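Local coordinates for uncharacterized protein (Parabacteroides merdae ATCC 43184, PDB 5BMT) that is of unknown function but combines a predicted OB-type domain of a lipoprotein family with what is probably an immunoglobulin-like, beta-rich region, at residues Ser95-Gly106 with Tyr210-Ile221. Sequence-based numbering, arbitrary orientation. Where two conformers were deposited one is given.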
loop_
_atom_site.group_PDB
_atom_site.type_symbol
_atom_site.label_atom_id
_atom_site.label_comp_id
_atom_site.label_asym_id
_atom_site.label_seq_id
_atom_site.Cartn_x
_atom_site.Cartn_y
_atom_site.Cartn_z
ATOM N N SER A 95 -22.238 9.582 -0.255
ATOM C CA SER A 95 -22.690 8.363 0.421
ATOM C C SER A 95 -23.481 7.411 -0.475
ATOM O O SER A 95 -23.763 6.290 -0.048
ATOM C CB SER A 95 -23.516 8.715 1.652
ATOM O OG SER A 95 -22.680 9.310 2.628
HETATM N N MSE A 96 -23.839 7.818 -1.711
HETATM C CA MSE A 96 -24.572 6.894 -2.580
HETATM C C MSE A 96 -23.744 5.644 -2.869
HETATM O O MSE A 96 -22.556 5.764 -3.200
HETATM C CB MSE A 96 -24.973 7.552 -3.902
HETATM C CG MSE A 96 -25.888 8.776 -3.736
HETATM SE SE MSE A 96 -27.572 8.431 -2.763
HETATM C CE MSE A 96 -28.267 6.902 -3.848
ATOM N N ALA A 97 -24.366 4.455 -2.770
ATOM C CA ALA A 97 -23.637 3.219 -3.062
ATOM C C ALA A 97 -23.299 3.139 -4.556
ATOM O O ALA A 97 -24.099 3.528 -5.418
ATOM C CB ALA A 97 -24.462 2.001 -2.638
ATOM N N LEU A 98 -22.104 2.646 -4.855
ATOM C CA LEU A 98 -21.660 2.399 -6.213
ATOM C C LEU A 98 -22.316 1.138 -6.714
ATOM O O LEU A 98 -22.733 0.308 -5.902
ATOM C CB LEU A 98 -20.127 2.219 -6.227
ATOM C CG LEU A 98 -19.310 3.383 -5.668
ATOM C CD1 LEU A 98 -17.858 3.048 -5.676
ATOM C CD2 LEU A 98 -19.574 4.691 -6.435
ATOM N N ASP A 99 -22.387 0.953 -8.039
ATOM C CA ASP A 99 -22.923 -0.303 -8.556
ATOM C C ASP A 99 -22.023 -1.446 -8.079
ATOM O O ASP A 99 -20.794 -1.303 -8.106
ATOM C CB ASP A 99 -22.986 -0.285 -10.088
ATOM C CG ASP A 99 -23.933 0.738 -10.700
ATOM O OD1 ASP A 99 -24.920 1.127 -10.021
ATOM O OD2 ASP A 99 -23.716 1.115 -11.873
ATOM N N ASN A 100 -22.636 -2.528 -7.550
ATOM C CA ASN A 100 -21.931 -3.729 -7.081
ATOM C C ASN A 100 -20.963 -3.404 -5.923
ATOM O O ASN A 100 -19.981 -4.112 -5.734
ATOM C CB ASN A 100 -21.171 -4.416 -8.247
ATOM C CG ASN A 100 -22.090 -4.815 -9.377
ATOM O OD1 ASN A 100 -21.914 -4.412 -10.530
ATOM N ND2 ASN A 100 -23.132 -5.537 -9.048
ATOM N N GLU A 101 -21.250 -2.343 -5.158
ATOM C CA GLU A 101 -20.376 -1.971 -4.054
ATOM C C GLU A 101 -20.326 -3.056 -2.978
ATOM O O GLU A 101 -21.336 -3.704 -2.688
ATOM C CB GLU A 101 -20.806 -0.640 -3.428
ATOM C CG GLU A 101 -19.788 -0.143 -2.406
ATOM C CD GLU A 101 -19.696 1.339 -2.143
ATOM O OE1 GLU A 101 -20.607 2.093 -2.552
ATOM O OE2 GLU A 101 -18.699 1.748 -1.514
ATOM N N LEU A 102 -19.138 -3.211 -2.362
ATOM C CA LEU A 102 -18.927 -4.145 -1.261
ATOM C C LEU A 102 -18.613 -3.417 0.023
ATOM O O LEU A 102 -17.883 -2.418 0.007
ATOM C CB LEU A 102 -17.721 -5.043 -1.587
ATOM C CG LEU A 102 -17.871 -5.899 -2.823
ATOM C CD1 LEU A 102 -16.535 -6.509 -3.192
ATOM C CD2 LEU A 102 -18.903 -7.022 -2.612
ATOM N N LEU A 103 -19.067 -3.959 1.145
ATOM C CA LEU A 103 -18.671 -3.449 2.447
ATOM C C LEU A 103 -17.302 -4.013 2.777
ATOM O O LEU A 103 -16.976 -5.153 2.385
ATOM C CB LEU A 103 -19.657 -3.882 3.529
ATOM C CG LEU A 103 -21.046 -3.347 3.358
ATOM C CD1 LEU A 103 -21.985 -3.953 4.433
ATOM C CD2 LEU A 103 -21.066 -1.808 3.406
ATOM N N LEU A 104 -16.529 -3.258 3.538
ATOM C CA LEU A 104 -15.202 -3.700 3.982
ATOM C C LEU A 104 -15.187 -3.852 5.498
ATOM O O LEU A 104 -16.061 -3.322 6.194
ATOM C CB LEU A 104 -14.144 -2.678 3.543
ATOM C CG LEU A 104 -13.618 -2.771 2.099
ATOM C CD1 LEU A 104 -14.625 -2.292 1.097
ATOM C CD2 LEU A 104 -12.422 -1.841 1.945
ATOM N N SER A 105 -14.162 -4.543 6.010
ATOM C CA SER A 105 -14.014 -4.772 7.453
ATOM C C SER A 105 -12.606 -4.381 7.961
ATOM O O SER A 105 -12.252 -4.684 9.101
ATOM C CB SER A 105 -14.300 -6.236 7.757
ATOM O OG SER A 105 -13.346 -7.078 7.128
ATOM N N GLY A 106 -11.849 -3.657 7.148
ATOM C CA GLY A 106 -10.497 -3.214 7.473
ATOM C C GLY A 106 -9.864 -2.604 6.248
ATOM O O GLY A 106 -10.304 -2.884 5.113
ATOM N N TYR A 210 -13.553 3.508 5.144
ATOM C CA TYR A 210 -14.154 2.542 4.249
ATOM C C TYR A 210 -15.596 2.264 4.670
ATOM O O TYR A 210 -15.926 2.435 5.842
ATOM C CB TYR A 210 -13.335 1.213 4.266
ATOM C CG TYR A 210 -13.162 0.615 5.652
ATOM C CD1 TYR A 210 -14.122 -0.235 6.192
ATOM C CD2 TYR A 210 -12.041 0.908 6.423
ATOM C CE1 TYR A 210 -13.968 -0.784 7.463
ATOM C CE2 TYR A 210 -11.873 0.369 7.699
ATOM C CZ TYR A 210 -12.840 -0.483 8.214
ATOM O OH TYR A 210 -12.699 -1.039 9.467
ATOM N N PRO A 211 -16.450 1.792 3.761
ATOM C CA PRO A 211 -17.854 1.522 4.149
ATOM C C PRO A 211 -17.951 0.309 5.077
ATOM O O PRO A 211 -17.457 -0.773 4.764
ATOM C CB PRO A 211 -18.552 1.239 2.808
ATOM C CG PRO A 211 -17.669 1.824 1.769
ATOM C CD PRO A 211 -16.250 1.636 2.309
ATOM N N LEU A 212 -18.679 0.486 6.186
ATOM C CA LEU A 212 -18.855 -0.560 7.189
ATOM C C LEU A 212 -20.261 -1.159 7.107
ATOM O O LEU A 212 -20.426 -2.372 7.286
ATOM C CB LEU A 212 -18.623 0.069 8.562
ATOM C CG LEU A 212 -18.449 -0.839 9.738
ATOM C CD1 LEU A 212 -17.163 -1.761 9.565
ATOM C CD2 LEU A 212 -18.261 0.010 11.006
ATOM N N THR A 213 -21.284 -0.315 6.907
ATOM C CA THR A 213 -22.652 -0.828 6.759
ATOM C C THR A 213 -23.387 -0.056 5.687
ATOM O O THR A 213 -23.063 1.109 5.439
ATOM C CB THR A 213 -23.486 -0.752 8.069
ATOM O OG1 THR A 213 -23.720 0.615 8.429
ATOM C CG2 THR A 213 -22.882 -1.548 9.232
ATOM N N PHE A 214 -24.386 -0.681 5.082
ATOM C CA PHE A 214 -25.293 0.004 4.160
ATOM C C PHE A 214 -26.554 0.438 4.909
ATOM O O PHE A 214 -26.841 -0.061 6.017
ATOM C CB PHE A 214 -25.742 -0.934 3.020
ATOM C CG PHE A 214 -24.709 -1.332 2.002
ATOM C CD1 PHE A 214 -24.096 -0.374 1.199
ATOM C CD2 PHE A 214 -24.424 -2.669 1.769
ATOM C CE1 PHE A 214 -23.161 -0.747 0.228
ATOM C CE2 PHE A 214 -23.545 -3.045 0.757
ATOM C CZ PHE A 214 -22.891 -2.084 0.017
ATOM N N ASN A 215 -27.352 1.298 4.270
ATOM C CA ASN A 215 -28.686 1.605 4.792
ATOM C C ASN A 215 -29.585 0.356 4.502
ATOM O O ASN A 215 -29.112 -0.628 3.925
ATOM C CB ASN A 215 -29.228 2.895 4.181
ATOM C CG ASN A 215 -29.434 2.862 2.683
ATOM O OD1 ASN A 215 -29.034 1.922 1.985
ATOM N ND2 ASN A 215 -30.071 3.900 2.154
ATOM N N ALA A 216 -30.861 0.386 4.898
ATOM C CA ALA A 216 -31.770 -0.761 4.783
ATOM C C ALA A 216 -31.871 -1.378 3.381
ATOM O O ALA A 216 -31.939 -2.607 3.284
ATOM C CB ALA A 216 -33.161 -0.367 5.257
ATOM N N ASP A 217 -31.868 -0.566 2.306
ATOM C CA ASP A 217 -32.032 -1.121 0.953
ATOM C C ASP A 217 -30.728 -1.115 0.133
ATOM O O ASP A 217 -30.762 -1.283 -1.089
ATOM C CB ASP A 217 -33.163 -0.378 0.202
ATOM C CG ASP A 217 -32.951 1.107 -0.012
ATOM O OD1 ASP A 217 -31.904 1.633 0.438
ATOM O OD2 ASP A 217 -33.831 1.747 -0.628
ATOM N N SER A 218 -29.572 -0.937 0.813
ATOM C CA SER A 218 -28.248 -0.939 0.203
ATOM C C SER A 218 -28.080 0.117 -0.926
ATOM O O SER A 218 -27.298 -0.088 -1.857
ATOM C CB SER A 218 -27.883 -2.338 -0.304
ATOM O OG SER A 218 -27.905 -3.280 0.756
ATOM N N THR A 219 -28.749 1.273 -0.805
ATOM C CA THR A 219 -28.580 2.339 -1.801
ATOM C C THR A 219 -27.563 3.396 -1.334
ATOM O O THR A 219 -27.123 4.227 -2.134
ATOM C CB THR A 219 -29.916 3.012 -2.129
ATOM O OG1 THR A 219 -30.519 3.486 -0.922
ATOM C CG2 THR A 219 -30.864 2.089 -2.893
ATOM N N LYS A 220 -27.227 3.399 -0.027
ATOM C CA LYS A 220 -26.285 4.358 0.547
ATOM C C LYS A 220 -25.414 3.699 1.589
ATOM O O LYS A 220 -25.802 2.684 2.175
ATOM C CB LYS A 220 -27.027 5.516 1.240
ATOM C CG LYS A 220 -27.907 6.386 0.358
ATOM C CD LYS A 220 -28.508 7.499 1.214
ATOM C CE LYS A 220 -29.365 8.460 0.431
ATOM N NZ LYS A 220 -29.686 9.676 1.227
ATOM N N ILE A 221 -24.240 4.298 1.844
ATOM C CA ILE A 221 -23.390 3.865 2.942
ATOM C C ILE A 221 -23.950 4.497 4.205
ATOM O O ILE A 221 -24.105 5.726 4.253
ATOM C CB ILE A 221 -21.912 4.272 2.719
ATOM C CG1 ILE A 221 -21.380 3.798 1.346
ATOM C CG2 ILE A 221 -21.036 3.793 3.895
ATOM C CD1 ILE A 221 -21.586 2.329 0.992
HETATM O O HOH W 1 -22.694 7.934 4.977
HETATM O O HOH W 2 -27.124 3.820 -4.819
HETATM O O HOH W 3 -18.462 -4.191 7.237
#
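A single beta bridge between Met-96 and Lys-220 joins the loop leading into strand 101-102 to the hairpin connection between strands 203-214 and 221-233. Two backbone bonds flank it: Ile-221 N reaches Ser-95 O at 2.8 Å, whereas Ala-97 N meets Thr-219 O from 47° out of that carbonyl's plane, and a water also donates to Thr-219 O. The side chains of the bridged pair also meet: SE of Met-96, a selenomethionine, sits 3.7 Å from Lys-220 CE and CG. A third bond, Leu-104 N to Pro-211 O at 2.9 Å, ties the other end of the contact. Between the two ends, in what is probably the immunoglobulin-like part of the chain, Leu-103 covers one face of the Phe-214 ring: CD2 stands 3.6 Å from the centroid and 4° off the normal, a CH-pi contact, while Glu-101 O lies at the ring edge, 3.5 Å from Phe-214 CZ. The Glu-101 chain extends with CG anti to the backbone N (chi1 -172°), bringing OE2 to 3.4 Å from Pro-211 CG; the carboxylate accepts from Leu-98 N and salt-bridges Arg-162 of strand 153-167. Tyr-210 packs CD1 on Leu-104 CB at 3.6 Å and turns one ring face to the Gly-106 backbone. Putting an alanine at Tyr-210 would probably open a gap beside Leu-104 and uncover the Gly-106 backbone. Nearby, a water donates to both Leu-104 O and Leu-212 O, linking the two backbones beyond the Pro-211 bond.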